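Local coordinates for protein enoyl-CoA hydratase carB homologue (PDB 5O34) that probably catalyses a carboxymethylproline synthase-like step of thienamycin biosynthesis, as a trimeric member of the crotonase (enoyl-CoA hydratase) superfamily, at residues 143-148 against 231-236; 158-163 against 187-192. One frame throughout, in Å; residues are numbered along the deposited sequence.

Contact 1: residues 143-148 against 231-236; sequences IAAIDG and DRALEL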
loop_
_atom_site.group_PDB
_atom_site.type_symbol
_atom_site.label_atom_id
_atom_site.label_comp_id
_atom_site.label_asym_id
_atom_site.label_seq_id
_atom_site.Cartn_x
_atom_site.Cartn_y
_atom_site.Cartn_z
ATOM N N ILE A 143 20.435 -1.318 5.688
ATOM C CA ILE A 143 19.711 -1.784 6.870
ATOM C C ILE A 143 19.749 -0.694 7.918
ATOM O O ILE A 143 20.827 -0.251 8.268
ATOM C CB ILE A 143 20.291 -3.112 7.438
ATOM C CG1 ILE A 143 20.223 -4.252 6.410
ATOM C CG2 ILE A 143 19.611 -3.509 8.766
ATOM C CD1 ILE A 143 21.142 -5.421 6.745
ATOM N N ALA A 144 18.593 -0.273 8.434
ATOM C CA ALA A 144 18.536 0.700 9.519
ATOM C C ALA A 144 18.328 -0.085 10.828
ATOM O O ALA A 144 17.466 -0.960 10.885
ATOM C CB ALA A 144 17.402 1.685 9.295
ATOM N N ALA A 145 19.178 0.168 11.837
ATOM C CA ALA A 145 19.119 -0.497 13.146
ATOM C C ALA A 145 18.755 0.551 14.199
ATOM O O ALA A 145 19.537 1.457 14.485
ATOM C CB ALA A 145 20.444 -1.168 13.460
ATOM N N ILE A 146 17.509 0.469 14.689
ATOM C CA ILE A 146 16.876 1.425 15.601
ATOM C C ILE A 146 16.771 0.859 17.040
ATOM O O ILE A 146 16.133 -0.173 17.255
ATOM C CB ILE A 146 15.510 1.884 14.988
ATOM C CG1 ILE A 146 15.674 2.260 13.486
ATOM C CG2 ILE A 146 14.899 3.042 15.774
ATOM C CD1 ILE A 146 14.375 2.476 12.642
ATOM N N ASP A 147 17.451 1.513 18.002
ATOM C CA ASP A 147 17.479 1.119 19.424
ATOM C C ASP A 147 16.750 2.109 20.319
ATOM O O ASP A 147 16.682 1.916 21.536
ATOM C CB ASP A 147 18.922 0.940 19.940
ATOM C CG ASP A 147 19.098 -0.127 21.027
ATOM O OD1 ASP A 147 18.106 -0.454 21.723
ATOM O OD2 ASP A 147 20.222 -0.634 21.180
ATOM N N GLY A 148 16.214 3.160 19.725
ATOM C CA GLY A 148 15.490 4.167 20.478
ATOM C C GLY A 148 14.495 4.901 19.622
ATOM O O GLY A 148 13.907 4.331 18.702
ATOM N N ASP A 231 23.802 -7.414 16.647
ATOM C CA ASP A 231 24.082 -8.812 16.282
ATOM C C ASP A 231 23.201 -9.287 15.143
ATOM O O ASP A 231 23.694 -9.893 14.185
ATOM C CB ASP A 231 23.881 -9.733 17.496
ATOM C CG ASP A 231 24.944 -9.545 18.539
ATOM O OD1 ASP A 231 26.022 -9.046 18.189
ATOM O OD2 ASP A 231 24.725 -9.966 19.693
ATOM N N ARG A 232 21.893 -9.023 15.264
ATOM C CA ARG A 232 20.906 -9.379 14.253
ATOM C C ARG A 232 21.153 -8.542 12.984
ATOM O O ARG A 232 21.173 -9.102 11.887
ATOM C CB ARG A 232 19.482 -9.222 14.829
ATOM C CG ARG A 232 18.336 -9.716 13.945
ATOM C CD ARG A 232 18.558 -11.047 13.250
ATOM N NE ARG A 232 17.669 -11.160 12.093
ATOM C CZ ARG A 232 17.904 -11.912 11.024
ATOM N NH1 ARG A 232 19.020 -12.629 10.938
ATOM N NH2 ARG A 232 17.031 -11.947 10.027
ATOM N N ALA A 233 21.452 -7.238 13.150
ATOM C CA ALA A 233 21.760 -6.330 12.035
ATOM C C ALA A 233 22.929 -6.846 11.192
ATOM O O ALA A 233 22.800 -6.955 9.969
ATOM C CB ALA A 233 22.053 -4.931 12.556
ATOM N N LEU A 234 24.027 -7.257 11.855
ATOM C CA LEU A 234 25.225 -7.776 11.191
ATOM C C LEU A 234 25.040 -9.186 10.659
ATOM O O LEU A 234 25.600 -9.507 9.610
ATOM C CB LEU A 234 26.461 -7.655 12.090
ATOM C CG LEU A 234 26.685 -6.264 12.712
ATOM C CD1 LEU A 234 27.767 -6.293 13.735
ATOM C CD2 LEU A 234 26.903 -5.180 11.660
ATOM N N GLU A 235 24.211 -10.012 11.331
ATOM C CA GLU A 235 23.889 -11.365 10.851
ATOM C C GLU A 235 23.103 -11.241 9.539
ATOM O O GLU A 235 23.430 -11.923 8.568
ATOM C CB GLU A 235 23.084 -12.166 11.894
ATOM C CG GLU A 235 22.713 -13.566 11.430
ATOM C CD GLU A 235 21.905 -14.435 12.377
ATOM O OE1 GLU A 235 21.570 -13.979 13.497
ATOM O OE2 GLU A 235 21.610 -15.590 11.989
ATOM N N LEU A 236 22.101 -10.336 9.505
ATOM C CA LEU A 236 21.313 -10.090 8.296
ATOM C C LEU A 236 22.176 -9.462 7.195
ATOM O O LEU A 236 22.067 -9.875 6.036
ATOM C CB LEU A 236 20.048 -9.253 8.583
ATOM C CG LEU A 236 19.182 -8.850 7.368
ATOM C CD1 LEU A 236 18.607 -10.066 6.637
ATOM C CD2 LEU A 236 18.090 -7.921 7.789
#
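Ile143 and Ala145, two residues apart on strand 142-146 and so on the same face of it, meet Ala233 and Leu236 on one side of helix 229-242. The tight end is at Ile143. Its CG1 lies beside the backbone N (chi1 -60°) and chi2 is extended, which carries CD1 out to the helix. There CD1 comes to 4.0 Å from Leu236 CG and 4.1 Å from Leu236 CD2, so the isoleucine tip rests against the CG-CD2 side of the leucine, whose CD1 branch is turned away, the two side chains crossing at a slant. The same methyl lies 3.9 Å from the carbonyl O of Ala233, a van der Waals touch on the helix backbone. At Ala145 the approach is methyl to methyl: its CB stands 4.2 Å from Ala233 CB. Two side chains this small allow a close approach of the backbones, and the CA atoms of Ala145 and Ala233, the nearest pair, are 6.5 Å apart.

Strand and helix segments run almost exactly antiparallel, at 170°, with their axes 9.3 Å apart. This is a helix laid over a central parallel strand of the crotonase-type core, where 142-146 hydrogen-bonds to strands 92-96 and 163-167. Val94 and Leu165 on those flanking strands also touch Ala233, while Leu236 reaches Thr205 of a second subunit.

The outward side of the helix contrasts with this buried patch, in which no hydrogen bond crosses between the segments. Asp231 is exposed, and Arg232 and Glu235 are partly so. Arg232 lays one guanidinium face over Leu236 CB, which sits 4.1 Å above the plane, and its NH1 makes a long ion pair with Glu235 OE1 at 3.9 Å; a firmer salt bridge joins Arg232 NE to Glu222.

Contact 2: residues 158-163 against 187-192; sequences SLCCDY and GFMLEA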
loop_
_atom_site.group_PDB
_atom_site.type_symbol
_atom_site.label_atom_id
_atom_site.label_comp_id
_atom_site.label_asym_id
_atom_site.label_seq_id
_atom_site.Cartn_x
_atom_site.Cartn_y
_atom_site.Cartn_z
ATOM N N SER A 158 15.236 6.387 7.866
ATOM C CA SER A 158 14.998 4.946 8.026
ATOM C C SER A 158 14.010 4.424 6.974
ATOM O O SER A 158 14.227 3.342 6.414
ATOM C CB SER A 158 14.547 4.616 9.449
ATOM O OG SER A 158 13.147 4.744 9.647
ATOM N N LEU A 159 12.981 5.236 6.640
ATOM C CA LEU A 159 11.975 4.893 5.614
ATOM C C LEU A 159 12.535 4.852 4.158
ATOM O O LEU A 159 11.814 4.458 3.240
ATOM C CB LEU A 159 10.741 5.805 5.710
ATOM C CG LEU A 159 9.947 5.764 7.026
ATOM C CD1 LEU A 159 8.973 6.908 7.105
ATOM C CD2 LEU A 159 9.234 4.429 7.238
ATOM N N CYS A 160 13.825 5.185 3.965
ATOM C CA CYS A 160 14.499 5.115 2.660
ATOM C C CYS A 160 15.303 3.813 2.536
ATOM O O CYS A 160 15.681 3.419 1.419
ATOM C CB CYS A 160 15.392 6.331 2.438
ATOM S SG CYS A 160 14.520 7.908 2.420
ATOM N N CYS A 161 15.555 3.154 3.693
ATOM C CA CYS A 161 16.298 1.891 3.811
ATOM C C CYS A 161 15.414 0.683 3.474
ATOM O O CYS A 161 14.194 0.737 3.645
ATOM C CB CYS A 161 16.932 1.755 5.197
ATOM S SG CYS A 161 17.963 3.165 5.687
ATOM N N ASP A 162 16.038 -0.407 3.007
ATOM C CA ASP A 162 15.368 -1.645 2.608
ATOM C C ASP A 162 14.916 -2.530 3.761
ATOM O O ASP A 162 14.119 -3.435 3.526
ATOM C CB ASP A 162 16.279 -2.465 1.691
ATOM C CG ASP A 162 16.857 -1.650 0.567
ATOM O OD1 ASP A 162 16.192 -1.544 -0.489
ATOM O OD2 ASP A 162 17.923 -1.036 0.775
ATOM N N TYR A 163 15.454 -2.328 4.979
ATOM C CA TYR A 163 15.123 -3.162 6.133
ATOM C C TYR A 163 15.333 -2.378 7.406
ATOM O O TYR A 163 16.435 -1.911 7.676
ATOM C CB TYR A 163 15.977 -4.450 6.136
ATOM C CG TYR A 163 15.359 -5.653 6.829
ATOM C CD1 TYR A 163 14.819 -6.707 6.094
ATOM C CD2 TYR A 163 15.399 -5.780 8.217
ATOM C CE1 TYR A 163 14.300 -7.842 6.725
ATOM C CE2 TYR A 163 14.876 -6.905 8.858
ATOM C CZ TYR A 163 14.333 -7.935 8.108
ATOM O OH TYR A 163 13.830 -9.044 8.746
ATOM N N GLY A 187 4.453 12.256 5.024
ATOM C CA GLY A 187 3.210 11.775 4.441
ATOM C C GLY A 187 3.468 10.817 3.299
ATOM O O GLY A 187 2.924 9.711 3.290
ATOM N N PHE A 188 4.351 11.205 2.356
ATOM C CA PHE A 188 4.718 10.340 1.229
ATOM C C PHE A 188 5.408 9.033 1.666
ATOM O O PHE A 188 5.009 7.948 1.228
ATOM C CB PHE A 188 5.585 11.092 0.203
ATOM C CG PHE A 188 6.016 10.196 -0.932
ATOM C CD1 PHE A 188 5.149 9.909 -1.980
ATOM C CD2 PHE A 188 7.265 9.584 -0.920
ATOM C CE1 PHE A 188 5.520 9.030 -2.993
ATOM C CE2 PHE A 188 7.635 8.708 -1.937
ATOM C CZ PHE A 188 6.753 8.424 -2.956
ATOM N N MET A 189 6.447 9.145 2.506
ATOM C CA MET A 189 7.262 8.019 2.960
ATOM C C MET A 189 6.509 7.010 3.830
ATOM O O MET A 189 6.750 5.806 3.695
ATOM C CB MET A 189 8.539 8.513 3.659
ATOM C CG MET A 189 9.686 8.774 2.689
ATOM S SD MET A 189 11.156 9.589 3.389
ATOM C CE MET A 189 10.664 11.171 3.276
ATOM N N LEU A 190 5.602 7.482 4.711
ATOM C CA LEU A 190 4.826 6.592 5.582
ATOM C C LEU A 190 3.778 5.804 4.791
ATOM O O LEU A 190 3.435 4.672 5.154
ATOM C CB LEU A 190 4.137 7.378 6.698
ATOM C CG LEU A 190 4.961 7.872 7.881
ATOM C CD1 LEU A 190 4.079 8.686 8.795
ATOM C CD2 LEU A 190 5.548 6.715 8.672
ATOM N N GLU A 191 3.265 6.420 3.717
ATOM C CA GLU A 191 2.285 5.809 2.825
ATOM C C GLU A 191 2.949 4.635 2.109
ATOM O O GLU A 191 2.409 3.530 2.133
ATOM C CB GLU A 191 1.749 6.842 1.830
ATOM C CG GLU A 191 0.670 6.296 0.912
ATOM C CD GLU A 191 -0.379 7.296 0.464
ATOM O OE1 GLU A 191 -1.498 6.849 0.128
ATOM O OE2 GLU A 191 -0.094 8.517 0.448
ATOM N N ALA A 192 4.150 4.862 1.552
ATOM C CA ALA A 192 4.943 3.861 0.836
ATOM C C ALA A 192 5.328 2.649 1.682
ATOM O O ALA A 192 5.223 1.522 1.198
ATOM C CB ALA A 192 6.173 4.510 0.228
#
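Leu159 and Cys160, the two central residues of a type I beta turn, press against Met189 and Leu190 of helix 184-194, and nothing but apolar and sulfur contacts joins the two sides.

The aliphatic contacts all come from Leu159. With CG turned anti to its own carbonyl carbon (chi1 -61°), Leu159 sends CD1 into the angle between two successive helix residues. That methyl lies 3.8 Å from Met189 CB on one of them and 3.8 Å from Leu190 CD2 on the other. Leu159 CB backs it up, 4.0 Å from Met189 CB, where the CA atoms of Leu159 and Met189 also come nearest, at 6.2 Å. Leu190 starts out pointing from its CA away from the turn, yet its CD2 branch swings back to Leu159 CD1.

The sulfur contact is separate. Cys160 SG meets Met189 SD at 3.9 Å, a van der Waals touch between thiol and thioether. Met189 thus serves both neighbours, its CB taking Leu159 and its SD taking Cys160.

Polar bonding stays within each side. The turn is closed by Cys161 N to Ser158 O at 3.0 Å, and the helix keeps its own backbone bonds, Ala192 N to Phe188 O at 3.2 Å among them.

The turn leads from helix 152-158 into strand 163-167 of the central sheet, so this buried patch lies inside the crotonase-like core. Tyr132 of helix 120-137 touches both Cys160 and Met189, Val135 of that helix also packs on Cys160, and Met199, Met202 and Leu203 of helix 196-205 close around Leu190.

Coming from the N terminus, the chain first lays down 143-148 in the central sheet, passes through helix 152-158 and turns at 158-163. Contact 2 closes a short loop when the chain returns at 187-192; contact 1 closes a much longer one only at 231-236. The shorter loop therefore lies wholly within the longer, and the two do not cross. Their centres are about 17 Å apart, but the segments meet directly: Ala144 N probably hydrogen-bonds to Tyr163 O at 2.8 Å, and Ile146 CD1 packs on Ser158 CB at 3.8 Å. Contact 1 fixes helix 229-242 to the sheet, and contact 2 joins helix 184-194 to the turn feeding the adjacent strand.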